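Local coordinates for protein ascorbate-specific PTS system EIIA component (Streptococcus pyogenes serotype M1, PDB 2OQT) that probably serves as the cytoplasmic phosphocarrier component of an ascorbate-specific phosphotransferase system, relaying a phosphoryl group during ascorbate uptake, at residues Leu83-Lys88 / Val98-Thr103. Sequence-based numbering, arbitrary orientation.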
ATOM      1  N   LEU A  83       3.872   2.684   1.708  1.00 52.44           N
ATOM      2  CA  LEU A  83       2.786   2.967   2.682  1.00 53.38           C
ATOM      3  C   LEU A  83       2.489   4.438   2.789  1.00 54.30           C
ATOM      4  O   LEU A  83       3.327   5.243   3.238  1.00 54.94           O
ATOM      5  CB  LEU A  83       3.070   2.386   4.065  1.00 53.48           C
ATOM      6  CG  LEU A  83       2.164   2.605   5.293  1.00 54.67           C
ATOM      7  CD1 LEU A  83       0.783   2.977   4.961  1.00 58.34           C
ATOM      8  CD2 LEU A  83       2.107   1.329   6.142  1.00 57.74           C
ATOM      9  N   ILE A  84       1.280   4.792   2.386  1.00 54.95           N
ATOM     10  CA  ILE A  84       0.865   6.179   2.423  1.00 56.17           C
ATOM     11  C   ILE A  84      -0.429   6.356   3.230  1.00 57.29           C
ATOM     12  O   ILE A  84      -1.166   5.407   3.506  1.00 57.64           O
ATOM     13  CB  ILE A  84       0.846   6.867   1.010  1.00 55.42           C
ATOM     14  CG1 ILE A  84      -0.404   6.479   0.207  1.00 55.36           C
ATOM     15  CG2 ILE A  84       2.116   6.549   0.246  1.00 54.71           C
ATOM     16  CD1 ILE A  84      -0.963   7.591  -0.683  1.00 53.57           C
ATOM     17  N   THR A  85      -0.663   7.590   3.628  1.00 59.15           N
ATOM     18  CA  THR A  85      -1.649   7.916   4.637  1.00 61.41           C
ATOM     19  C   THR A  85      -2.287   9.155   4.081  1.00 62.72           C
ATOM     20  O   THR A  85      -1.596  10.034   3.585  1.00 63.37           O
ATOM     21  CB  THR A  85      -0.930   8.085   6.041  1.00 61.88           C
ATOM     22  OG1 THR A  85      -1.249   6.962   6.892  1.00 61.59           O
ATOM     23  CG2 THR A  85      -1.236   9.425   6.736  1.00 61.27           C
ATOM     24  N   LEU A  86      -3.609   9.168   4.070  1.00 64.55           N
ATOM     25  CA  LEU A  86      -4.365  10.262   3.521  1.00 65.99           C
ATOM     26  C   LEU A  86      -4.995  11.032   4.639  1.00 67.84           C
ATOM     27  O   LEU A  86      -5.504  10.454   5.599  1.00 68.25           O
ATOM     28  CB  LEU A  86      -5.470   9.766   2.598  1.00 65.07           C
ATOM     29  CG  LEU A  86      -5.000   9.206   1.256  1.00 65.05           C
ATOM     30  CD1 LEU A  86      -6.186   8.657   0.418  1.00 63.40           C
ATOM     31  CD2 LEU A  86      -4.162  10.212   0.458  1.00 61.15           C
ATOM     32  N   THR A  87      -4.915  12.344   4.492  1.00 69.23           N
ATOM     33  CA  THR A  87      -5.683  13.328   5.218  1.00 70.83           C
ATOM     34  C   THR A  87      -7.192  13.026   5.245  1.00 71.96           C
ATOM     35  O   THR A  87      -7.813  12.890   6.330  1.00 71.96           O
ATOM     36  CB  THR A  87      -5.435  14.684   4.520  1.00 71.26           C
ATOM     37  OG1 THR A  87      -4.327  15.341   5.155  1.00 70.78           O
ATOM     38  CG2 THR A  87      -6.687  15.558   4.498  1.00 71.47           C
ATOM     39  N   LYS A  88      -7.780  12.924   4.051  1.00 72.20           N
ATOM     40  CA  LYS A  88      -9.221  12.716   3.923  1.00 72.78           C
ATOM     41  C   LYS A  88      -9.485  11.469   3.074  1.00 71.65           C
ATOM     42  O   LYS A  88      -8.909  11.335   1.985  1.00 72.53           O
ATOM     43  CB  LYS A  88      -9.850  13.951   3.251  1.00 73.24           C
ATOM     44  CG  LYS A  88     -11.300  14.266   3.617  1.00 75.30           C
ATOM     45  CD  LYS A  88     -12.046  14.936   2.415  1.00 80.29           C
ATOM     46  CE  LYS A  88     -11.589  16.405   2.125  1.00 82.29           C
ATOM     47  NZ  LYS A  88     -10.133  16.561   1.770  1.00 82.94           N
ATOM     48  N   VAL A  98     -11.239   4.926   1.442  1.00 62.63           N
ATOM     49  CA  VAL A  98      -9.884   4.513   1.781  1.00 61.09           C
ATOM     50  C   VAL A  98      -9.056   5.658   2.381  1.00 61.03           C
ATOM     51  O   VAL A  98      -9.077   6.791   1.877  1.00 59.96           O
ATOM     52  CB  VAL A  98      -9.184   3.875   0.542  1.00 60.95           C
ATOM     53  CG1 VAL A  98      -7.688   3.647   0.785  1.00 57.37           C
ATOM     54  CG2 VAL A  98      -9.892   2.563   0.179  1.00 60.47           C
ATOM     55  N   SER A  99      -8.321   5.356   3.456  1.00 60.01           N
ATOM     56  CA  SER A  99      -7.476   6.380   4.034  1.00 59.55           C
ATOM     57  C   SER A  99      -6.056   5.924   4.057  1.00 59.10           C
ATOM     58  O   SER A  99      -5.139   6.754   4.149  1.00 58.50           O
ATOM     59  CB  SER A  99      -7.955   6.794   5.445  1.00 60.10           C
ATOM     60  OG  SER A  99      -9.128   7.609   5.343  1.00 60.98           O
ATOM     61  N   VAL A 100      -5.866   4.609   3.963  1.00 57.82           N
ATOM     62  CA  VAL A 100      -4.520   4.055   3.934  1.00 57.34           C
ATOM     63  C   VAL A 100      -4.265   3.093   2.771  1.00 56.79           C
ATOM     64  O   VAL A 100      -4.905   2.059   2.637  1.00 57.16           O
ATOM     65  CB  VAL A 100      -4.168   3.401   5.292  1.00 57.95           C
ATOM     66  CG1 VAL A 100      -2.712   2.888   5.305  1.00 57.20           C
ATOM     67  CG2 VAL A 100      -4.426   4.407   6.443  1.00 55.94           C
ATOM     68  N   LEU A 101      -3.286   3.441   1.951  1.00 56.33           N
ATOM     69  CA  LEU A 101      -2.843   2.598   0.822  1.00 54.57           C
ATOM     70  C   LEU A 101      -1.466   1.984   1.061  1.00 54.18           C
ATOM     71  O   LEU A 101      -0.436   2.700   1.178  1.00 52.81           O
ATOM     72  CB  LEU A 101      -2.844   3.405  -0.474  1.00 54.45           C
ATOM     73  CG  LEU A 101      -4.251   3.934  -0.837  1.00 53.55           C
ATOM     74  CD1 LEU A 101      -4.527   5.314  -0.211  1.00 52.61           C
ATOM     75  CD2 LEU A 101      -4.473   3.941  -2.353  1.00 50.94           C
ATOM     76  N   LEU A 102      -1.487   0.652   1.162  1.00 53.01           N
ATOM     77  CA  LEU A 102      -0.295  -0.181   1.142  1.00 52.82           C
ATOM     78  C   LEU A 102      -0.061  -0.873  -0.212  1.00 52.32           C
ATOM     79  O   LEU A 102      -0.424  -2.023  -0.421  1.00 52.63           O
ATOM     80  CB  LEU A 102      -0.371  -1.234   2.240  1.00 52.88           C
ATOM     81  CG  LEU A 102       0.958  -1.422   2.959  1.00 53.25           C
ATOM     82  CD1 LEU A 102       0.709  -1.803   4.405  1.00 53.33           C
ATOM     83  CD2 LEU A 102       1.814  -2.436   2.265  1.00 53.94           C
ATOM     84  N   THR A 103       0.552  -0.145  -1.125  1.00 51.86           N
ATOM     85  CA  THR A 103       1.116  -0.689  -2.345  1.00 50.52           C
ATOM     86  C   THR A 103       2.065  -1.853  -2.197  1.00 50.00           C
ATOM     87  O   THR A 103       2.981  -1.850  -1.376  1.00 49.66           O
ATOM     88  CB  THR A 103       1.830   0.418  -3.048  1.00 50.17           C
ATOM     89  OG1 THR A 103       0.902   1.490  -3.056  1.00 51.42           O
ATOM     90  CG2 THR A 103       2.207   0.029  -4.479  1.00 47.12           C
TER
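I84 and L101 face each other as an antiparallel hydrogen-bonded pair, and T85 and V100 follow as a non-hydrogen-bonded pair, segments 83-88 and 98-103 running 167° apart. The bond from I84 N to L101 O is nearly straight (3.0 Å, 172° at the hydrogen). The return bond from L101 N to I84 O is longer, 3.3 Å, and more bent. A third bond, L86 N to S99 O at 2.9 Å, forms where the backbone turns a corner at S99.

On one face of the sheet, T85 lies alongside V100, pointing the same way; its hydroxyl is weakly hydrogen-bonded to L133 O. V100 CG1, anti to its own N, rests 3.5 Å from L83 CD1 and equally near the carbonyl oxygen of I84. The other methyl of L83, CD2, meets L102 CD1 at 3.8 Å, so the fork of L83 touches two neighbours of the opposite strand. Helix 111-124 closes over V100 and L102.

On the face that carries I84 and L101, I84 CG1 sits between the backbone N and carbonyl carbon (chi1 79°) and passes L101 CB at 4.0 Å, while L101 CD1, on the side turned away from I84, meets L86 CD1 at 3.8 Å. A30 of helix 23-36 touches both I84 and L101.

Strand 80-86 also pairs in parallel with strand 14-18, placing this contact inside the mixed sheet of the EIIA domain, with helices packed on both faces. Three backbone bonds thus tie I84 and L86 to L101 and S99, while aliphatic branches pack on either side of them, a buried, largely apolar join between central strands.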